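Local structure of uncharacterized protein DUF305 (Deinococcus radiodurans R1, 3BT5) at residues Leu28-Pro33 / Leu108-Arg113; Ala32-Arg37 / Arg41-Leu46; Leu52-Gln57 / Arg146-Thr151; Met121-Leu126 / Gln140-Gln145. The protein is of unknown function but belongs to the DUF305 family of the ferritin clan and folds as a compact, mainly helical bundle. One frame throughout, in Å; residues are numbered along the deposited sequence. Where two conformers were deposited one is given.

Contact 1 of 4, residues Leu28-Pro33 / Leu108-Arg113; sequences LDLAAP and LRLMIR
Leu30 of helix 11-37 and Met111 of helix 100-122 meet obliquely, and this pair carries most of the contact. The methyl end of Met111 comes against the root of the leucine side chain. Its CE lies 3.7 Å from Leu30 CB. Further out, Met111 SD runs beside the Leu30 branch methyl CD1 at 4.0 Å. The methionine is placed by its torsions. CG stands opposite the backbone N (chi1 -170°), and bends at chi2 and chi3 turn its methyl toward the leucine. The other branch of Leu30 faces Leu110, whose side chain stands at about a right angle to it. Leu30 CD2 and Leu110 CD1 touch more loosely, at 4.2 Å. Leu30 thus gives one methyl to each neighbour. All three side chains are buried and the contact between them is apolar. Leu30 also packs on Leu95 of helix 89-97, while Met111 reaches Met152 of helix 132-158. The segment axes come within 10.5 Å and run nearly antiparallel, at 163°. Buried apolar packing between long antiparallel helices is characteristic of a helical-bundle core, consistent with the ferritin clan.

Contact 2 of 4, residues Ala32-Arg37 / Arg41-Leu46; sequences APMLER and RTVRSL
Arg44 reaches across to the backbone of Leu35, and this is the polar part of the contact. Its NH1 donates to Leu35 O at 2.6 Å, with an N-H...O angle of 145°. NH2 adds a weak bond to the same oxygen at 3.3 Å. The NH1 donor sits above the carbonyl plane, and the oxygen is itself tilted from the guanidinium plane. NH1 also bonds to Ser38 O, so the guanidinium gathers carbonyls where helix 11-37 ends. Its positive charge there probably suits the negative end of the helix dipole. The arginine chain bends at chi3 (66°) to bring the group round to these oxygens. With an alanine in its place, Leu35 O and Ser38 O would probably lose their side-chain donor, and the turn would be less firmly tied to helix 41-68.

Leu35 gives the arginine van der Waals cover. Its CD2 lies over one face of the guanidinium, 4.3 Å from Arg44 NH2, and also touches Arg44 O at 3.7 Å. The apolar part lies deeper in, where Met34 SD packs on Val43 CG1 at 3.7 Å. Met34 CG lies near the same methyl. Both residues are buried, and Met34 continues inward to Phe107 of helix 100-122.

Within 41-46, Ser45 OG bonds to Arg41 O at 2.9 Å, from the face of the Arg41 carbonyl plane opposite to Ser45 N. The two segments cross at 142° and are joined by a three-residue link. This is an antiparallel helical hairpin, a basic unit of helical bundles.

Contact 3 of 4, residues Leu52-Gln57 / Arg146-Thr151; sequences LSQREQ and RGEIRT
Ser53 OG, in the conformer given, donates to Glu148 OE2 at 2.6 Å, and this bond makes the contact. It uses the syn lone pair of OE2, on the side of the other carboxylate oxygen. Ser53 CB follows behind, 3.3 Å from the same OE2. The serine rotation (chi1 70°) points OG both at the carboxylate and at the carbonyls of its own preceding turn. Glu148 spans the gap between the helices with a chain extended beyond CG. The backbones stay well apart: the nearest CA atoms, those of Ser53 and Glu148, are 9.6 Å from each other. Gln54 NE2 comes only to 4.5 Å from Glu148 OE1.

In the next shell, Glu148 OE1 is hydrogen-bonded to His115 NE2 of helix 100-122. Ile50 O also lies within hydrogen-bonding reach of Ser53 OG and competes for the same proton. Gln54 touches His24, His114 and Gln145. Gln57 OE1 takes a bond from His24 NE2. A glutamine in place of Glu148 would probably weaken the grip on Ser53 and His115 and remove the negative charge beside the histidine.

The buried Gln54 and Gln57, with the histidines they meet, suggest a polar patch within the bundle. The carboxylate joins three helices, 41-68, 100-122 and 132-158. Each of its oxygens has a partner, which holds the group against turning.

Contact 4 of 4, residues Met121-Leu126 / Gln140-Gln145; sequences MTLPML and QIVVTQ
Thr122 holds CG2 anti to the backbone N and OG1 beside it (chi1 -57°), which turns the methyl toward Val142. Val142 has the complementary setting: at chi1 170° its CG2 stands beside the backbone N and faces the threonine. The two methyls, Thr122 CG2 and Val142 CG2, come to 3.6 Å. The side chains slide past each other in opposite directions, and Val142 CG2 also lies 3.9 Å from Thr122 CB. The same valine methyl receives Leu123 at about a right angle, with Leu123 CD2 at 4.1 Å from Val142 CG2. On the other flank Ile141 crosses Thr122 obliquely. Its CG2 approaches Thr122 OG1 at 3.7 Å.

That hydroxyl is satisfied elsewhere, by its bond to Ala118 O one turn back in helix 100-122. Across the two segments OG1 meets carbon, from Ile141. Phe16 and Met20 of helix 11-37 touch Thr122 too, and Leu123 reaches Arg146. The nearest CA pair, Thr122 and Val142, is 6.8 Å apart, consistent with the short side chains at this point.

The chemistry is apolar across the pair of segments. The bond to Ala118 O probably offsets the cost of burying the hydroxyl, while the threonine methyl serves the core.

How the contacts relate
Contacts 1 and 2 share Ala32 and Pro33 of helix 11-37, and their centres are 10 Å apart. They meet where Leu108 CD2 packs on Leu46 CD2 at 3.7 Å. Contact 3 lies 11 Å, centre to centre, from both contact 1 and contact 4. It touches contact 1 through Leu28 CD2 and Arg55 CG at 3.8 Å. Contact 2 reaches contact 3 through Leu46 CD1 and Thr151 CG2. Contact 3 also packs on contact 4, where Gln54 NE2 and Gln145 OE1 are 3.3 Å apart. Contacts 2 and 4 lie on opposite sides of the chain's centre, about 26 Å between centres. Together the four tie all four long helices. No active site is established.

Contact 1 of 4, residues Leu28-Pro33 / Leu108-Arg113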
loop_
_atom_site.group_PDB
_atom_site.type_symbol
_atom_site.label_atom_id
_atom_site.label_comp_id
_atom_site.label_asym_id
_atom_site.label_seq_id
_atom_site.Cartn_x
_atom_site.Cartn_y
_atom_site.Cartn_z
ATOM N N LEU A 28 5.596 2.896 1.629
ATOM C CA LEU A 28 6.661 3.642 2.289
ATOM C C LEU A 28 7.811 3.982 1.317
ATOM O O LEU A 28 8.355 5.092 1.370
ATOM C CB LEU A 28 7.161 2.863 3.507
ATOM C CG LEU A 28 6.395 2.900 4.838
ATOM C CD1 LEU A 28 4.904 3.177 4.766
ATOM C CD2 LEU A 28 6.692 1.676 5.731
ATOM N N ASP A 29 8.145 3.046 0.424
ATOM C CA ASP A 29 9.193 3.238 -0.588
ATOM C C ASP A 29 8.762 4.314 -1.594
ATOM O O ASP A 29 9.598 5.022 -2.144
ATOM C CB ASP A 29 9.437 1.946 -1.396
ATOM C CG ASP A 29 10.074 0.834 -0.591
ATOM O OD1 ASP A 29 10.736 1.131 0.410
ATOM O OD2 ASP A 29 9.903 -0.348 -0.983
ATOM N N LEU A 30 7.468 4.385 -1.874
ATOM C CA LEU A 30 6.964 5.386 -2.799
ATOM C C LEU A 30 6.935 6.770 -2.137
ATOM O O LEU A 30 7.190 7.791 -2.781
ATOM C CB LEU A 30 5.568 4.999 -3.294
ATOM C CG LEU A 30 5.464 3.726 -4.129
ATOM C CD1 LEU A 30 3.989 3.385 -4.349
ATOM C CD2 LEU A 30 6.174 3.914 -5.457
ATOM N N ALA A 31 6.592 6.821 -0.851
ATOM C CA ALA A 31 6.482 8.122 -0.177
ATOM C C ALA A 31 7.841 8.778 0.095
ATOM O O ALA A 31 7.964 10.013 0.101
ATOM C CB ALA A 31 5.708 7.955 1.125
ATOM N N ALA A 32 8.853 7.960 0.369
ATOM C CA ALA A 32 10.159 8.486 0.774
ATOM C C ALA A 32 10.736 9.538 -0.202
ATOM O O ALA A 32 11.133 10.633 0.231
ATOM C CB ALA A 32 11.152 7.348 1.015
ATOM N N PRO A 33 10.792 9.230 -1.513
ATOM C CA PRO A 33 11.322 10.260 -2.425
ATOM C C PRO A 33 10.505 11.556 -2.482
ATOM O O PRO A 33 11.057 12.616 -2.790
ATOM C CB PRO A 33 11.361 9.548 -3.791
ATOM C CG PRO A 33 10.581 8.307 -3.629
ATOM C CD PRO A 33 10.499 7.953 -2.199
ATOM N N LEU A 108 1.643 9.953 -7.518
ATOM C CA LEU A 108 0.198 9.837 -7.359
ATOM C C LEU A 108 -0.352 8.708 -8.230
ATOM O O LEU A 108 -1.152 7.902 -7.753
ATOM C CB LEU A 108 -0.486 11.162 -7.709
ATOM C CG LEU A 108 -0.094 12.269 -6.730
ATOM C CD1 LEU A 108 -0.486 13.657 -7.301
ATOM C CD2 LEU A 108 -0.744 12.050 -5.373
ATOM N N ARG A 109 0.082 8.628 -9.494
ATOM C CA ARG A 109 -0.396 7.554 -10.355
ATOM C C ARG A 109 -0.014 6.183 -9.792
ATOM O O ARG A 109 -0.836 5.260 -9.794
ATOM C CB ARG A 109 0.129 7.724 -11.774
ATOM C CG ARG A 109 -0.417 8.947 -12.471
ATOM C CD ARG A 109 -0.020 8.888 -13.908
ATOM N NE ARG A 109 1.387 9.225 -14.066
ATOM C CZ ARG A 109 1.818 10.406 -14.512
ATOM N NH1 ARG A 109 3.113 10.640 -14.633
ATOM N NH2 ARG A 109 0.945 11.349 -14.843
ATOM N N LEU A 110 1.223 6.037 -9.338
ATOM C CA LEU A 110 1.664 4.757 -8.822
ATOM C C LEU A 110 0.945 4.419 -7.541
ATOM O O LEU A 110 0.569 3.268 -7.337
ATOM C CB LEU A 110 3.186 4.758 -8.573
ATOM C CG LEU A 110 4.054 4.862 -9.842
ATOM C CD1 LEU A 110 5.499 5.053 -9.433
ATOM C CD2 LEU A 110 3.889 3.593 -10.720
ATOM N N MET A 111 0.759 5.398 -6.660
ATOM C CA MET A 111 0.096 5.079 -5.399
ATOM C C MET A 111 -1.384 4.780 -5.614
ATOM O O MET A 111 -1.938 3.921 -4.934
ATOM C CB MET A 111 0.279 6.209 -4.383
ATOM C CG MET A 111 -0.173 5.822 -2.970
ATOM S SD MET A 111 0.976 4.697 -2.099
ATOM C CE MET A 111 2.285 5.858 -1.706
ATOM N N ILE A 112 -2.028 5.463 -6.557
ATOM C CA ILE A 112 -3.404 5.101 -6.882
ATOM C C ILE A 112 -3.508 3.659 -7.374
ATOM O O ILE A 112 -4.362 2.908 -6.909
ATOM C CB ILE A 112 -4.034 6.079 -7.917
ATOM C CG1 ILE A 112 -4.271 7.454 -7.277
ATOM C CG2 ILE A 112 -5.326 5.482 -8.523
ATOM C CD1 ILE A 112 -4.471 8.569 -8.334
ATOM N N ARG A 113 -2.638 3.260 -8.300
ATOM C CA ARG A 113 -2.723 1.906 -8.832
ATOM C C ARG A 113 -2.428 0.889 -7.731
ATOM O O ARG A 113 -3.075 -0.171 -7.640
ATOM C CB ARG A 113 -1.763 1.751 -10.025
ATOM C CG ARG A 113 -1.946 0.446 -10.817
ATOM C CD ARG A 113 -0.864 0.295 -11.882
ATOM N NE ARG A 113 0.456 0.212 -11.273
ATOM C CZ ARG A 113 1.615 0.452 -11.882
ATOM N NH1 ARG A 113 1.681 0.863 -13.144
ATOM N NH2 ARG A 113 2.712 0.307 -11.215
#

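Contact 2 of 4, residues Ala32-Arg37 / Arg41-Leu46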
loop_
_atom_site.group_PDB
_atom_site.type_symbol
_atom_site.label_atom_id
_atom_site.label_comp_id
_atom_site.label_asym_id
_atom_site.label_seq_id
_atom_site.Cartn_x
_atom_site.Cartn_y
_atom_site.Cartn_z
ATOM N N ALA A 32 8.853 7.960 0.369
ATOM C CA ALA A 32 10.159 8.486 0.774
ATOM C C ALA A 32 10.736 9.538 -0.202
ATOM O O ALA A 32 11.133 10.633 0.231
ATOM C CB ALA A 32 11.152 7.348 1.015
ATOM N N PRO A 33 10.792 9.230 -1.513
ATOM C CA PRO A 33 11.322 10.260 -2.425
ATOM C C PRO A 33 10.505 11.556 -2.482
ATOM O O PRO A 33 11.057 12.616 -2.790
ATOM C CB PRO A 33 11.361 9.548 -3.791
ATOM C CG PRO A 33 10.581 8.307 -3.629
ATOM C CD PRO A 33 10.499 7.953 -2.199
ATOM N N MET A 34 9.214 11.507 -2.170
ATOM C CA MET A 34 8.434 12.760 -2.114
ATOM C C MET A 34 8.858 13.623 -0.944
ATOM O O MET A 34 8.948 14.853 -1.059
ATOM C CB MET A 34 6.931 12.491 -2.022
ATOM C CG MET A 34 6.357 11.855 -3.273
ATOM S SD MET A 34 6.579 12.883 -4.777
ATOM C CE MET A 34 8.044 12.112 -5.518
ATOM N N LEU A 35 9.090 12.991 0.196
ATOM C CA LEU A 35 9.524 13.751 1.369
ATOM C C LEU A 35 10.936 14.283 1.145
ATOM O O LEU A 35 11.288 15.359 1.641
ATOM C CB LEU A 35 9.428 12.901 2.633
ATOM C CG LEU A 35 7.970 12.514 2.884
ATOM C CD1 LEU A 35 7.850 11.417 3.928
ATOM C CD2 LEU A 35 7.183 13.772 3.263
ATOM N N GLU A 36 11.736 13.566 0.362
ATOM C CA GLU A 36 13.099 14.004 0.052
ATOM C C GLU A 36 13.144 15.128 -0.979
ATOM O O GLU A 36 13.951 16.061 -0.845
ATOM C CB GLU A 36 13.937 12.813 -0.435
ATOM C CG GLU A 36 15.356 13.167 -0.889
ATOM C CD GLU A 36 16.229 13.651 0.253
ATOM O OE1 GLU A 36 15.909 13.340 1.422
ATOM O OE2 GLU A 36 17.239 14.340 -0.022
ATOM N N ARG A 37 12.272 15.067 -1.988
ATOM C CA ARG A 37 12.395 15.924 -3.183
ATOM C C ARG A 37 11.318 16.978 -3.443
ATOM O O ARG A 37 11.588 18.008 -4.070
ATOM C CB ARG A 37 12.466 15.034 -4.437
ATOM C CG ARG A 37 13.608 14.058 -4.453
ATOM C CD ARG A 37 13.637 13.288 -5.804
ATOM N NE ARG A 37 14.043 14.166 -6.921
ATOM C CZ ARG A 37 13.661 14.046 -8.195
ATOM N NH1 ARG A 37 12.812 13.089 -8.595
ATOM N NH2 ARG A 37 14.124 14.912 -9.083
ATOM N N ARG A 41 3.909 21.506 -0.520
ATOM C CA ARG A 41 3.354 21.158 0.782
ATOM C C ARG A 41 2.206 20.170 0.613
ATOM O O ARG A 41 2.028 19.269 1.424
ATOM C CB ARG A 41 2.866 22.413 1.525
ATOM C CG ARG A 41 3.818 22.894 2.609
ATOM C CD ARG A 41 3.278 24.143 3.305
ATOM N NE ARG A 41 3.097 25.241 2.358
ATOM C CZ ARG A 41 4.070 26.065 1.975
ATOM N NH1 ARG A 41 5.300 25.922 2.459
ATOM N NH2 ARG A 41 3.815 27.032 1.107
ATOM N N THR A 42 1.437 20.335 -0.455
ATOM C CA THR A 42 0.309 19.448 -0.729
ATOM C C THR A 42 0.759 17.993 -0.875
ATOM O O THR A 42 0.243 17.082 -0.196
ATOM C CB THR A 42 -0.419 19.872 -2.003
ATOM O OG1 THR A 42 -1.048 21.146 -1.791
ATOM C CG2 THR A 42 -1.466 18.842 -2.376
ATOM N N VAL A 43 1.722 17.767 -1.760
ATOM C CA VAL A 43 2.228 16.417 -2.009
ATOM C C VAL A 43 2.943 15.845 -0.778
ATOM O O VAL A 43 2.780 14.671 -0.419
ATOM C CB VAL A 43 3.196 16.417 -3.221
ATOM C CG1 VAL A 43 3.880 15.048 -3.382
ATOM C CG2 VAL A 43 2.434 16.829 -4.486
ATOM N N ARG A 44 3.729 16.683 -0.115
ATOM C CA ARG A 44 4.442 16.253 1.078
ATOM C C ARG A 44 3.491 15.822 2.209
ATOM O O ARG A 44 3.693 14.767 2.855
ATOM C CB ARG A 44 5.356 17.371 1.578
ATOM C CG ARG A 44 6.518 17.705 0.651
ATOM C CD ARG A 44 7.362 18.855 1.242
ATOM N NE ARG A 44 8.015 18.414 2.472
ATOM C CZ ARG A 44 9.145 17.710 2.506
ATOM N NH1 ARG A 44 9.770 17.401 1.377
ATOM N NH2 ARG A 44 9.662 17.323 3.666
ATOM N N SER A 45 2.457 16.630 2.432
ATOM C CA SER A 45 1.454 16.364 3.467
ATOM C C SER A 45 0.770 15.031 3.186
ATOM O O SER A 45 0.586 14.185 4.064
ATOM C CB SER A 45 0.395 17.471 3.476
ATOM O OG SER A 45 0.926 18.684 3.993
ATOM N N LEU A 46 0.388 14.853 1.936
ATOM C CA LEU A 46 -0.279 13.648 1.529
ATOM C C LEU A 46 0.644 12.420 1.688
ATOM O O LEU A 46 0.215 11.365 2.187
ATOM C CB LEU A 46 -0.771 13.834 0.098
ATOM C CG LEU A 46 -1.513 12.655 -0.518
ATOM C CD1 LEU A 46 -2.727 12.200 0.313
ATOM C CD2 LEU A 46 -1.898 13.002 -1.947
#

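Contact 3 of 4, residues Leu52-Gln57 / Arg146-Thr151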
loop_
_atom_site.group_PDB
_atom_site.type_symbol
_atom_site.label_atom_id
_atom_site.label_comp_id
_atom_site.label_asym_id
_atom_site.label_seq_id
_atom_site.Cartn_x
_atom_site.Cartn_y
_atom_site.Cartn_z
ATOM N N LEU A 52 1.805 7.196 7.397
ATOM C CA LEU A 52 1.304 6.924 8.732
ATOM C C LEU A 52 0.148 5.925 8.743
ATOM O O LEU A 52 0.086 5.008 9.576
ATOM C CB LEU A 52 0.903 8.241 9.408
ATOM C CG LEU A 52 2.120 9.104 9.786
ATOM C CD1 LEU A 52 1.707 10.477 10.319
ATOM C CD2 LEU A 52 3.043 8.371 10.791
ATOM N N SER A 53 -0.762 6.061 7.796
ATOM C CA SER A 53 -1.898 5.143 7.764
ATOM C C SER A 53 -1.463 3.742 7.370
ATOM O O SER A 53 -1.936 2.751 7.947
ATOM C CB SER A 53 -2.957 5.625 6.789
ATOM O OG SER A 53 -2.460 5.487 5.471
ATOM N N GLN A 54 -0.555 3.626 6.412
ATOM C CA GLN A 54 -0.087 2.302 6.003
ATOM C C GLN A 54 0.681 1.640 7.146
ATOM O O GLN A 54 0.515 0.447 7.404
ATOM C CB GLN A 54 0.784 2.405 4.746
ATOM C CG GLN A 54 0.032 2.828 3.476
ATOM C CD GLN A 54 -0.584 1.639 2.727
ATOM O OE1 GLN A 54 0.123 0.840 2.095
ATOM N NE2 GLN A 54 -1.899 1.520 2.793
ATOM N N ARG A 55 1.516 2.413 7.849
ATOM C CA ARG A 55 2.265 1.833 8.961
ATOM C C ARG A 55 1.356 1.313 10.090
ATOM O O ARG A 55 1.650 0.285 10.705
ATOM C CB ARG A 55 3.286 2.846 9.495
ATOM C CG ARG A 55 4.484 2.982 8.584
ATOM C CD ARG A 55 5.412 4.099 9.021
ATOM N NE ARG A 55 6.019 3.805 10.312
ATOM C CZ ARG A 55 7.039 4.484 10.819
ATOM N NH1 ARG A 55 7.580 5.470 10.113
ATOM N NH2 ARG A 55 7.530 4.171 12.019
ATOM N N GLU A 56 0.267 2.022 10.374
ATOM C CA GLU A 56 -0.669 1.572 11.407
ATOM C C GLU A 56 -1.228 0.205 11.039
ATOM O O GLU A 56 -1.321 -0.694 11.874
ATOM C CB GLU A 56 -1.815 2.565 11.552
ATOM C CG GLU A 56 -2.805 2.199 12.657
ATOM C CD GLU A 56 -4.078 3.060 12.641
ATOM O OE1 GLU A 56 -4.131 4.073 11.907
ATOM O OE2 GLU A 56 -5.037 2.712 13.369
ATOM N N GLN A 57 -1.576 0.019 9.772
ATOM C CA GLN A 57 -2.082 -1.275 9.369
ATOM C C GLN A 57 -0.985 -2.347 9.327
ATOM O O GLN A 57 -1.243 -3.515 9.651
ATOM C CB GLN A 57 -2.805 -1.137 8.032
ATOM C CG GLN A 57 -4.157 -0.435 8.262
ATOM C CD GLN A 57 -4.881 -0.018 7.009
ATOM O OE1 GLN A 57 -4.445 -0.294 5.888
ATOM N NE2 GLN A 57 -6.023 0.655 7.193
ATOM N N ARG A 146 -9.653 3.438 -0.152
ATOM C CA ARG A 146 -10.588 4.165 -0.987
ATOM C C ARG A 146 -10.587 5.658 -0.646
ATOM O O ARG A 146 -10.688 6.485 -1.548
ATOM C CB ARG A 146 -11.996 3.551 -0.902
ATOM C CG ARG A 146 -12.138 2.239 -1.686
ATOM C CD ARG A 146 -13.546 1.615 -1.578
ATOM N NE ARG A 146 -13.726 0.528 -2.546
ATOM C CZ ARG A 146 -14.697 -0.387 -2.483
ATOM N NH1 ARG A 146 -15.541 -0.380 -1.468
ATOM N NH2 ARG A 146 -14.784 -1.333 -3.402
ATOM N N GLY A 147 -10.467 5.998 0.639
ATOM C CA GLY A 147 -10.350 7.408 1.010
ATOM C C GLY A 147 -9.108 8.029 0.384
ATOM O O GLY A 147 -9.157 9.121 -0.181
ATOM N N GLU A 148 -7.978 7.334 0.488
ATOM C CA GLU A 148 -6.728 7.884 -0.038
ATOM C C GLU A 148 -6.741 7.993 -1.568
ATOM O O GLU A 148 -6.204 8.953 -2.123
ATOM C CB GLU A 148 -5.539 7.068 0.468
ATOM C CG GLU A 148 -5.360 7.277 1.976
ATOM C CD GLU A 148 -4.231 6.471 2.604
ATOM O OE1 GLU A 148 -3.617 5.588 1.944
ATOM O OE2 GLU A 148 -3.950 6.745 3.799
ATOM N N ILE A 149 -7.324 7.005 -2.250
ATOM C CA ILE A 149 -7.473 7.106 -3.697
ATOM C C ILE A 149 -8.243 8.377 -4.065
ATOM O O ILE A 149 -7.845 9.118 -4.960
ATOM C CB ILE A 149 -8.211 5.873 -4.279
ATOM C CG1 ILE A 149 -7.296 4.639 -4.206
ATOM C CG2 ILE A 149 -8.653 6.126 -5.715
ATOM C CD1 ILE A 149 -8.070 3.356 -4.467
ATOM N N ARG A 150 -9.348 8.637 -3.383
ATOM C CA ARG A 150 -10.148 9.802 -3.740
ATOM C C ARG A 150 -9.344 11.099 -3.545
ATOM O O ARG A 150 -9.387 12.037 -4.389
ATOM C CB ARG A 150 -11.442 9.824 -2.926
ATOM C CG ARG A 150 -12.477 10.815 -3.485
ATOM C CD ARG A 150 -13.148 10.293 -4.761
ATOM N NE ARG A 150 -13.996 9.157 -4.442
ATOM C CZ ARG A 150 -15.257 9.268 -4.030
ATOM N NH1 ARG A 150 -15.832 10.473 -3.926
ATOM N NH2 ARG A 150 -15.945 8.172 -3.741
ATOM N N THR A 151 -8.624 11.200 -2.429
ATOM C CA THR A 151 -7.759 12.360 -2.219
ATOM C C THR A 151 -6.702 12.458 -3.318
ATOM O O THR A 151 -6.493 13.529 -3.897
ATOM C CB THR A 151 -7.079 12.286 -0.844
ATOM O OG1 THR A 151 -8.085 12.286 0.188
ATOM C CG2 THR A 151 -6.116 13.462 -0.621
#

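Contact 4 of 4, residues Met121-Leu126 / Gln140-Gln145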
loop_
_atom_site.group_PDB
_atom_site.type_symbol
_atom_site.label_atom_id
_atom_site.label_comp_id
_atom_site.label_asym_id
_atom_site.label_seq_id
_atom_site.Cartn_x
_atom_site.Cartn_y
_atom_site.Cartn_z
ATOM N N MET A 121 -7.364 -7.101 -3.829
ATOM C CA MET A 121 -6.883 -8.241 -3.035
ATOM C C MET A 121 -7.771 -8.465 -1.813
ATOM O O MET A 121 -7.898 -9.581 -1.298
ATOM C CB MET A 121 -5.438 -7.975 -2.567
ATOM C CG MET A 121 -4.428 -7.866 -3.719
ATOM S SD MET A 121 -2.787 -7.209 -3.356
ATOM C CE MET A 121 -2.134 -8.397 -2.171
ATOM N N THR A 122 -8.368 -7.387 -1.333
ATOM C CA THR A 122 -9.024 -7.423 -0.041
ATOM C C THR A 122 -10.504 -7.751 -0.097
ATOM O O THR A 122 -11.034 -8.417 0.805
ATOM C CB THR A 122 -8.754 -6.127 0.699
ATOM O OG1 THR A 122 -7.331 -5.965 0.806
ATOM C CG2 THR A 122 -9.355 -6.167 2.065
ATOM N N LEU A 123 -11.172 -7.335 -1.163
ATOM C CA LEU A 123 -12.618 -7.574 -1.263
ATOM C C LEU A 123 -13.029 -9.028 -1.044
ATOM O O LEU A 123 -14.002 -9.277 -0.330
ATOM C CB LEU A 123 -13.168 -7.020 -2.582
ATOM C CG LEU A 123 -13.187 -5.492 -2.619
ATOM C CD1 LEU A 123 -13.563 -4.998 -4.017
ATOM C CD2 LEU A 123 -14.095 -4.878 -1.541
ATOM N N PRO A 124 -12.305 -9.988 -1.652
ATOM C CA PRO A 124 -12.668 -11.399 -1.416
ATOM C C PRO A 124 -12.570 -11.856 0.044
ATOM O O PRO A 124 -13.233 -12.835 0.426
ATOM C CB PRO A 124 -11.665 -12.161 -2.298
ATOM C CG PRO A 124 -11.310 -11.167 -3.393
ATOM C CD PRO A 124 -11.195 -9.878 -2.620
ATOM N N MET A 125 -11.766 -11.167 0.854
ATOM C CA MET A 125 -11.631 -11.522 2.267
ATOM C C MET A 125 -12.789 -11.003 3.112
ATOM O O MET A 125 -12.908 -11.357 4.288
ATOM C CB MET A 125 -10.284 -11.055 2.839
ATOM C CG MET A 125 -9.101 -11.545 2.017
ATOM S SD MET A 125 -8.912 -13.339 2.070
ATOM C CE MET A 125 -9.138 -13.541 3.819
ATOM N N LEU A 126 -13.648 -10.165 2.522
ATOM C CA LEU A 126 -14.824 -9.683 3.253
ATOM C C LEU A 126 -15.826 -10.808 3.568
ATOM O O LEU A 126 -16.559 -10.726 4.551
ATOM C CB LEU A 126 -15.495 -8.501 2.541
ATOM C CG LEU A 126 -14.638 -7.225 2.454
ATOM C CD1 LEU A 126 -15.441 -6.050 1.915
ATOM C CD2 LEU A 126 -14.030 -6.866 3.798
ATOM N N GLN A 140 -11.075 -2.299 7.256
ATOM C CA GLN A 140 -10.247 -1.092 7.479
ATOM C C GLN A 140 -9.364 -0.761 6.281
ATOM O O GLN A 140 -9.224 0.404 5.891
ATOM C CB GLN A 140 -9.395 -1.213 8.745
ATOM C CG GLN A 140 -10.212 -1.229 10.038
ATOM C CD GLN A 140 -9.414 -1.737 11.234
ATOM O OE1 GLN A 140 -8.196 -1.916 11.156
ATOM N NE2 GLN A 140 -10.105 -1.983 12.344
ATOM N N ILE A 141 -8.742 -1.781 5.710
ATOM C CA ILE A 141 -7.907 -1.587 4.531
ATOM C C ILE A 141 -8.718 -0.979 3.390
ATOM O O ILE A 141 -8.292 0.018 2.785
ATOM C CB ILE A 141 -7.246 -2.909 4.084
ATOM C CG1 ILE A 141 -6.183 -3.342 5.098
ATOM C CG2 ILE A 141 -6.671 -2.778 2.660
ATOM C CD1 ILE A 141 -5.675 -4.767 4.893
ATOM N N VAL A 142 -9.887 -1.556 3.097
ATOM C CA VAL A 142 -10.677 -1.100 1.959
ATOM C C VAL A 142 -11.092 0.361 2.174
ATOM O O VAL A 142 -10.956 1.197 1.288
ATOM C CB VAL A 142 -11.912 -2.019 1.674
ATOM C CG1 VAL A 142 -12.872 -1.384 0.640
ATOM C CG2 VAL A 142 -11.469 -3.391 1.200
ATOM N N VAL A 143 -11.588 0.666 3.365
ATOM C CA VAL A 143 -12.046 2.029 3.650
ATOM C C VAL A 143 -10.899 3.040 3.497
ATOM O O VAL A 143 -11.041 4.092 2.864
ATOM C CB VAL A 143 -12.654 2.085 5.085
ATOM C CG1 VAL A 143 -12.832 3.524 5.567
ATOM C CG2 VAL A 143 -13.996 1.399 5.095
ATOM N N THR A 144 -9.764 2.721 4.103
ATOM C CA THR A 144 -8.636 3.627 4.101
ATOM C C THR A 144 -8.093 3.806 2.677
ATOM O O THR A 144 -7.790 4.943 2.248
ATOM C CB THR A 144 -7.554 3.121 5.067
ATOM O OG1 THR A 144 -8.098 3.132 6.396
ATOM C CG2 THR A 144 -6.321 4.018 5.012
ATOM N N GLN A 145 -7.989 2.709 1.930
ATOM C CA GLN A 145 -7.429 2.787 0.568
ATOM C C GLN A 145 -8.346 3.652 -0.278
ATOM O O GLN A 145 -7.862 4.453 -1.077
ATOM C CB GLN A 145 -7.392 1.418 -0.145
ATOM C CG GLN A 145 -6.593 0.310 0.409
ATOM C CD GLN A 145 -5.278 0.778 0.784
ATOM O OE1 GLN A 145 -5.032 1.052 1.958
ATOM N NE2 GLN A 145 -4.382 0.910 -0.205
#